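Local coordinates for protein glutathione S-transferase enzyme with thioredoxin-like domain (Xenorhabdus nematophila, PDB 4L8E) that binds glutathione and probably catalyses its transfer to electrophilic substrates, as a dimeric member of the glutathione S-transferase family, at residues I73-P87 with S95-K109. Numbering follows the deposited sequence. Where two conformers were deposited one is given.
With GSH (glutathione), chain C.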
loop_
_atom_site.group_PDB
_atom_site.type_symbol
_atom_site.label_atom_id
_atom_site.label_comp_id
_atom_site.label_asym_id
_atom_site.label_seq_id
_atom_site.Cartn_x
_atom_site.Cartn_y
_atom_site.Cartn_z
ATOM N N ILE A 73 -18.640 5.545 -4.375
ATOM C CA ILE A 73 -17.606 4.979 -5.233
ATOM C C ILE A 73 -16.275 4.775 -4.487
ATOM O O ILE A 73 -15.539 3.819 -4.747
ATOM C CB ILE A 73 -17.396 5.932 -6.446
ATOM C CG1 ILE A 73 -18.658 5.973 -7.311
ATOM C CG2 ILE A 73 -16.210 5.532 -7.280
ATOM C CD1 ILE A 73 -18.693 7.102 -8.317
ATOM N N ALA A 74 -15.995 5.677 -3.551
ATOM C CA ALA A 74 -14.693 5.845 -2.910
ATOM C C ALA A 74 -14.877 6.219 -1.441
ATOM O O ALA A 74 -14.748 7.391 -1.055
ATOM C CB ALA A 74 -13.925 6.921 -3.611
ATOM N N PRO A 75 -15.246 5.234 -0.623
ATOM C CA PRO A 75 -15.655 5.519 0.749
ATOM C C PRO A 75 -14.540 6.039 1.634
ATOM O O PRO A 75 -14.821 6.543 2.719
ATOM C CB PRO A 75 -16.199 4.169 1.240
ATOM C CG PRO A 75 -15.674 3.152 0.305
ATOM C CD PRO A 75 -15.577 3.853 -1.012
ATOM N N ASN A 76 -13.302 5.941 1.164
ATOM C CA ASN A 76 -12.174 6.518 1.888
ATOM C C ASN A 76 -11.957 8.001 1.588
ATOM O O ASN A 76 -11.005 8.590 2.070
ATOM C CB ASN A 76 -10.903 5.721 1.556
ATOM C CG ASN A 76 -9.727 6.088 2.438
ATOM O OD1 ASN A 76 -9.811 6.144 3.673
ATOM N ND2 ASN A 76 -8.590 6.342 1.783
ATOM N N ASN A 77 -12.837 8.606 0.782
ATOM C CA ASN A 77 -12.808 10.053 0.525
ATOM C C ASN A 77 -11.567 10.583 -0.194
ATOM O O ASN A 77 -11.191 11.754 -0.048
ATOM C CB ASN A 77 -13.196 10.916 1.762
ATOM C CG ASN A 77 -12.114 11.025 2.836
ATOM O OD1 ASN A 77 -11.075 11.715 2.685
ATOM N ND2 ASN A 77 -12.419 10.481 3.972
ATOM N N LYS A 78 -10.947 9.722 -1.007
ATOM C CA LYS A 78 -9.758 10.110 -1.752
ATOM C C LYS A 78 -9.819 9.730 -3.210
ATOM O O LYS A 78 -10.430 8.736 -3.589
ATOM C CB LYS A 78 -8.489 9.524 -1.120
ATOM C CG LYS A 78 -8.246 9.998 0.295
ATOM C CD LYS A 78 -6.964 9.478 0.881
ATOM C CE LYS A 78 -6.923 9.724 2.363
ATOM N NZ LYS A 78 -6.549 11.115 2.640
ATOM N N ILE A 79 -9.197 10.560 -4.044
ATOM C CA ILE A 79 -8.979 10.221 -5.435
ATOM C C ILE A 79 -7.593 9.551 -5.516
ATOM O O ILE A 79 -6.751 9.762 -4.650
ATOM C CB ILE A 79 -9.065 11.462 -6.353
ATOM C CG1 ILE A 79 -7.963 12.484 -6.061
ATOM C CG2 ILE A 79 -10.457 12.104 -6.265
ATOM C CD1 ILE A 79 -6.634 12.240 -6.789
ATOM N N PRO A 80 -7.334 8.770 -6.581
ATOM C CA PRO A 80 -8.239 8.447 -7.695
ATOM C C PRO A 80 -9.226 7.351 -7.360
ATOM O O PRO A 80 -9.034 6.601 -6.394
ATOM C CB PRO A 80 -7.288 7.948 -8.771
ATOM C CG PRO A 80 -6.169 7.319 -7.989
ATOM C CD PRO A 80 -5.984 8.224 -6.800
ATOM N N ALA A 81 -10.291 7.298 -8.151
ATOM C CA ALA A 81 -11.207 6.184 -8.163
ATOM C C ALA A 81 -11.639 6.054 -9.597
ATOM O O ALA A 81 -11.563 7.034 -10.345
ATOM C CB ALA A 81 -12.420 6.463 -7.251
ATOM N N ILE A 82 -12.018 4.844 -9.997
ATOM C CA ILE A 82 -12.614 4.640 -11.314
ATOM C C ILE A 82 -13.911 3.886 -11.211
ATOM O O ILE A 82 -14.193 3.212 -10.223
ATOM C CB ILE A 82 -11.706 3.886 -12.324
ATOM C CG1 ILE A 82 -11.453 2.453 -11.875
ATOM C CG2 ILE A 82 -10.428 4.649 -12.582
ATOM C CD1 ILE A 82 -10.866 1.556 -12.988
ATOM N N VAL A 83 -14.731 4.056 -12.235
ATOM C CA VAL A 83 -15.851 3.179 -12.494
ATOM C C VAL A 83 -15.659 2.622 -13.907
ATOM O O VAL A 83 -15.490 3.361 -14.889
ATOM C CB VAL A 83 -17.181 3.912 -12.354
ATOM C CG1 VAL A 83 -18.351 2.982 -12.691
ATOM C CG2 VAL A 83 -17.291 4.472 -10.943
ATOM N N ASP A 84 -15.613 1.296 -13.994
ATOM C CA ASP A 84 -15.533 0.607 -15.263
ATOM C C ASP A 84 -16.927 0.119 -15.606
ATOM O O ASP A 84 -17.457 -0.818 -14.971
ATOM C CB ASP A 84 -14.580 -0.589 -15.151
ATOM C CG ASP A 84 -14.404 -1.346 -16.458
ATOM O OD1 ASP A 84 -15.008 -0.973 -17.492
ATOM O OD2 ASP A 84 -13.633 -2.329 -16.455
ATOM N N HIS A 85 -17.528 0.763 -16.594
ATOM C CA HIS A 85 -18.851 0.399 -17.055
ATOM C C HIS A 85 -18.892 -0.770 -18.030
ATOM O O HIS A 85 -19.966 -1.204 -18.411
ATOM C CB HIS A 85 -19.542 1.604 -17.705
ATOM C CG HIS A 85 -19.779 2.725 -16.753
ATOM N ND1 HIS A 85 -20.861 2.757 -15.906
ATOM C CD2 HIS A 85 -19.051 3.834 -16.485
ATOM C CE1 HIS A 85 -20.790 3.839 -15.150
ATOM N NE2 HIS A 85 -19.701 4.507 -15.482
ATOM N N GLN A 86 -17.734 -1.262 -18.449
ATOM C CA GLN A 86 -17.674 -2.406 -19.350
ATOM C C GLN A 86 -16.705 -3.443 -18.805
ATOM O O GLN A 86 -15.660 -3.720 -19.408
ATOM C CB GLN A 86 -17.244 -1.959 -20.736
ATOM C CG GLN A 86 -18.251 -1.054 -21.418
ATOM C CD GLN A 86 -17.767 -0.583 -22.769
ATOM O OE1 GLN A 86 -16.588 -0.262 -22.941
ATOM N NE2 GLN A 86 -18.669 -0.549 -23.739
ATOM N N PRO A 87 -17.041 -4.007 -17.638
ATOM C CA PRO A 87 -16.177 -5.018 -17.048
ATOM C C PRO A 87 -16.219 -6.275 -17.898
ATOM O O PRO A 87 -17.218 -6.540 -18.597
ATOM C CB PRO A 87 -16.788 -5.235 -15.661
ATOM C CG PRO A 87 -18.217 -4.894 -15.820
ATOM C CD PRO A 87 -18.277 -3.806 -16.859
ATOM N N SER A 95 -16.641 -0.388 -9.412
ATOM C CA SER A 95 -15.990 0.813 -8.912
ATOM C C SER A 95 -14.795 0.418 -8.069
ATOM O O SER A 95 -14.838 -0.573 -7.311
ATOM C CB SER A 95 -16.943 1.684 -8.092
ATOM O OG SER A 95 -17.355 1.036 -6.914
ATOM N N ILE A 96 -13.738 1.199 -8.198
ATOM C CA ILE A 96 -12.480 0.910 -7.484
ATOM C C ILE A 96 -11.823 2.172 -6.971
ATOM O O ILE A 96 -11.639 3.134 -7.728
ATOM C CB ILE A 96 -11.464 0.212 -8.390
ATOM C CG1 ILE A 96 -12.127 -0.852 -9.268
ATOM C CG2 ILE A 96 -10.301 -0.373 -7.564
ATOM C CD1 ILE A 96 -11.148 -1.457 -10.315
ATOM N N PHE A 97 -11.464 2.188 -5.684
ATOM C CA PHE A 97 -10.564 3.213 -5.175
ATOM C C PHE A 97 -9.229 2.562 -4.788
ATOM O O PHE A 97 -9.114 1.330 -4.797
ATOM C CB PHE A 97 -11.185 4.020 -4.015
ATOM C CG PHE A 97 -11.377 3.258 -2.753
ATOM C CD1 PHE A 97 -12.520 2.510 -2.545
ATOM C CD2 PHE A 97 -10.424 3.303 -1.741
ATOM C CE1 PHE A 97 -12.708 1.788 -1.384
ATOM C CE2 PHE A 97 -10.605 2.574 -0.581
ATOM C CZ PHE A 97 -11.746 1.815 -0.390
ATOM N N GLU A 98 -8.243 3.409 -4.464
ATOM C CA GLU A 98 -6.836 3.056 -4.234
ATOM C C GLU A 98 -6.084 2.919 -5.548
ATOM O O GLU A 98 -6.325 2.016 -6.338
ATOM C CB GLU A 98 -6.625 1.800 -3.362
ATOM C CG GLU A 98 -6.977 2.001 -1.914
ATOM C CD GLU A 98 -6.081 3.024 -1.200
ATOM O OE1 GLU A 98 -4.863 3.088 -1.490
ATOM O OE2 GLU A 98 -6.599 3.726 -0.309
ATOM N N SER A 99 -5.140 3.830 -5.760
ATOM C CA SER A 99 -4.373 3.843 -6.998
ATOM C C SER A 99 -3.711 2.508 -7.292
ATOM O O SER A 99 -3.683 2.087 -8.427
ATOM C CB SER A 99 -3.336 4.968 -7.008
ATOM O OG SER A 99 -2.347 4.838 -6.001
ATOM N N GLY A 100 -3.207 1.829 -6.256
ATOM C CA GLY A 100 -2.573 0.523 -6.445
ATOM C C GLY A 100 -3.521 -0.537 -6.965
ATOM O O GLY A 100 -3.168 -1.300 -7.887
ATOM N N ALA A 101 -4.732 -0.590 -6.398
ATOM C CA ALA A 101 -5.758 -1.497 -6.835
ATOM C C ALA A 101 -6.224 -1.187 -8.260
ATOM O O ALA A 101 -6.528 -2.102 -9.027
ATOM C CB ALA A 101 -6.951 -1.461 -5.896
ATOM N N ILE A 102 -6.328 0.094 -8.586
ATOM C CA ILE A 102 -6.744 0.508 -9.931
ATOM C C ILE A 102 -5.700 0.110 -10.948
ATOM O O ILE A 102 -6.022 -0.425 -12.006
ATOM C CB ILE A 102 -6.962 2.023 -9.984
ATOM C CG1 ILE A 102 -8.120 2.396 -9.059
ATOM C CG2 ILE A 102 -7.227 2.492 -11.420
ATOM C CD1 ILE A 102 -8.230 3.898 -8.799
ATOM N N LEU A 103 -4.434 0.354 -10.630
ATOM C CA LEU A 103 -3.359 -0.017 -11.538
ATOM C C LEU A 103 -3.349 -1.524 -11.790
ATOM O O LEU A 103 -3.186 -1.966 -12.923
ATOM C CB LEU A 103 -1.990 0.477 -11.027
ATOM C CG LEU A 103 -1.734 1.985 -11.131
ATOM C CD1 LEU A 103 -0.436 2.330 -10.426
ATOM C CD2 LEU A 103 -1.700 2.459 -12.569
ATOM N N LEU A 104 -3.512 -2.306 -10.734
ATOM C CA LEU A 104 -3.518 -3.754 -10.870
ATOM C C LEU A 104 -4.703 -4.209 -11.704
ATOM O O LEU A 104 -4.567 -5.044 -12.600
ATOM C CB LEU A 104 -3.546 -4.400 -9.477
ATOM C CG LEU A 104 -3.599 -5.921 -9.449
ATOM C CD1 LEU A 104 -2.468 -6.507 -10.258
ATOM C CD2 LEU A 104 -3.544 -6.402 -8.002
ATOM N N TYR A 105 -5.885 -3.669 -11.414
ATOM C CA TYR A 105 -7.084 -4.032 -12.162
ATOM C C TYR A 105 -6.940 -3.708 -13.647
ATOM O O TYR A 105 -7.299 -4.520 -14.499
ATOM C CB TYR A 105 -8.291 -3.290 -11.581
ATOM C CG TYR A 105 -9.564 -3.474 -12.351
ATOM C CD1 TYR A 105 -10.423 -4.510 -12.073
ATOM C CD2 TYR A 105 -9.928 -2.586 -13.361
ATOM C CE1 TYR A 105 -11.604 -4.675 -12.775
ATOM C CE2 TYR A 105 -11.111 -2.732 -14.066
ATOM C CZ TYR A 105 -11.958 -3.788 -13.771
ATOM O OH TYR A 105 -13.144 -3.974 -14.438
ATOM N N LEU A 106 -6.433 -2.509 -13.954
ATOM C CA LEU A 106 -6.288 -2.092 -15.350
ATOM C C LEU A 106 -5.188 -2.883 -16.067
ATOM O O LEU A 106 -5.316 -3.197 -17.252
ATOM C CB LEU A 106 -6.002 -0.588 -15.438
ATOM C CG LEU A 106 -7.200 0.305 -15.063
ATOM C CD1 LEU A 106 -6.778 1.763 -15.087
ATOM C CD2 LEU A 106 -8.356 0.053 -15.975
ATOM N N ALA A 107 -4.101 -3.159 -15.357
ATOM C CA ALA A 107 -3.016 -3.959 -15.943
ATOM C C ALA A 107 -3.533 -5.347 -16.283
ATOM O O ALA A 107 -3.227 -5.878 -17.346
ATOM C CB ALA A 107 -1.831 -4.001 -15.001
ATOM N N ASN A 108 -4.364 -5.932 -15.412
ATOM C CA ASN A 108 -4.944 -7.249 -15.673
ATOM C C ASN A 108 -5.938 -7.224 -16.812
ATOM O O ASN A 108 -5.950 -8.105 -17.657
ATOM C CB ASN A 108 -5.622 -7.820 -14.421
ATOM C CG ASN A 108 -4.637 -8.268 -13.371
ATOM O OD1 ASN A 108 -3.467 -8.496 -13.667
ATOM N ND2 ASN A 108 -5.107 -8.426 -12.130
ATOM N N LYS A 109 -6.765 -6.191 -16.850
ATOM C CA LYS A 109 -7.780 -6.060 -17.893
ATOM C C LYS A 109 -7.162 -5.905 -19.286
ATOM O O LYS A 109 -7.603 -6.542 -20.233
ATOM C CB LYS A 109 -8.690 -4.873 -17.601
ATOM C CG LYS A 109 -9.866 -4.813 -18.559
ATOM C CD LYS A 109 -10.897 -3.786 -18.161
ATOM C CE LYS A 109 -12.166 -4.014 -18.993
ATOM N NZ LYS A 109 -12.959 -2.811 -19.083
HETATM N N1 GSH C . -3.458 5.436 -0.903
HETATM C CA1 GSH C . -4.249 6.300 -1.776
HETATM C C1 GSH C . -4.024 5.911 -3.213
HETATM O O11 GSH C . -4.942 6.085 -4.078
HETATM O O12 GSH C . -2.922 5.372 -3.579
HETATM C CB1 GSH C . -3.891 7.741 -1.543
HETATM C CG1 GSH C . -4.788 8.700 -2.309
HETATM C CD1 GSH C . -4.608 10.127 -1.839
HETATM O OE1 GSH C . -3.854 10.447 -0.933
HETATM N N2 GSH C . -5.417 11.098 -2.497
HETATM C CA2 GSH C . -5.376 12.477 -2.180
HETATM C C2 GSH C . -6.779 12.889 -1.812
HETATM O O2 GSH C . -7.798 12.580 -2.468
HETATM C CB2 GSH C . -4.938 13.331 -3.323
HETATM S SG2 GSH C . -3.348 12.822 -3.920
HETATM N N3 GSH C . -6.926 13.652 -0.618
HETATM C CA3 GSH C . -8.259 14.076 -0.239
HETATM C C3 GSH C . -8.392 14.103 1.241
HETATM O O31 GSH C . -9.405 14.671 1.717
HETATM O O32 GSH C . -7.516 13.559 1.980
HETATM O O HOH W 1 -15.365 1.025 -4.492
HETATM O O HOH W 2 -8.173 5.860 -1.096
HETATM O O HOH W 3 -7.724 6.305 -3.910
#
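The antiparallel beta hairpin of the thioredoxin-like domain and the following helix form this contact: Ile82 and Ile96 are a hydrogen-bonded pair, Ile82 N giving to Ile96 O and Ile96 N to Ile82 O, each at 2.9 Å. On the sheet face turned to helix 99-109, the two isoleucines lie side by side, and Ile82 CG2 meets Ile102 CG2 at 4.0 Å. With CG1 between its backbone N and carbonyl carbon (chi1 65°), Ile82 puts CD1 against Leu106 CD2 and the Tyr105 ring. On the other face Phe97 lies against residues 73-76, where Pro75 CD reaches its CE1 at 3.6 Å; Trp127 of the second subunit meets this ring edge-to-face. Farther along the helix, Asp84 OD2 accepts from Tyr105 OH (2.6 Å) on its anti side and forms a salt bridge with Lys109 NZ (2.8 Å) on its syn side, both somewhat out of the carboxylate plane. Gln86 O holds the Lys109 ammonium, while Gln86 N grips Asp84 OD1 in an Asx turn. At the opposite end, Ser99 OG and N bond to O12 and O11 of glutathione's gamma-glutamyl carboxylate, and Glu98 OE1 accepts from amine N1 of the same residue. Ile79 N gives to glutathione O2 and Ile79 O accepts from N2, a beta-like pairing with the cysteinyl residue just before cis-Pro80, as in the cis-proline glutathione site of glutathione S-transferases.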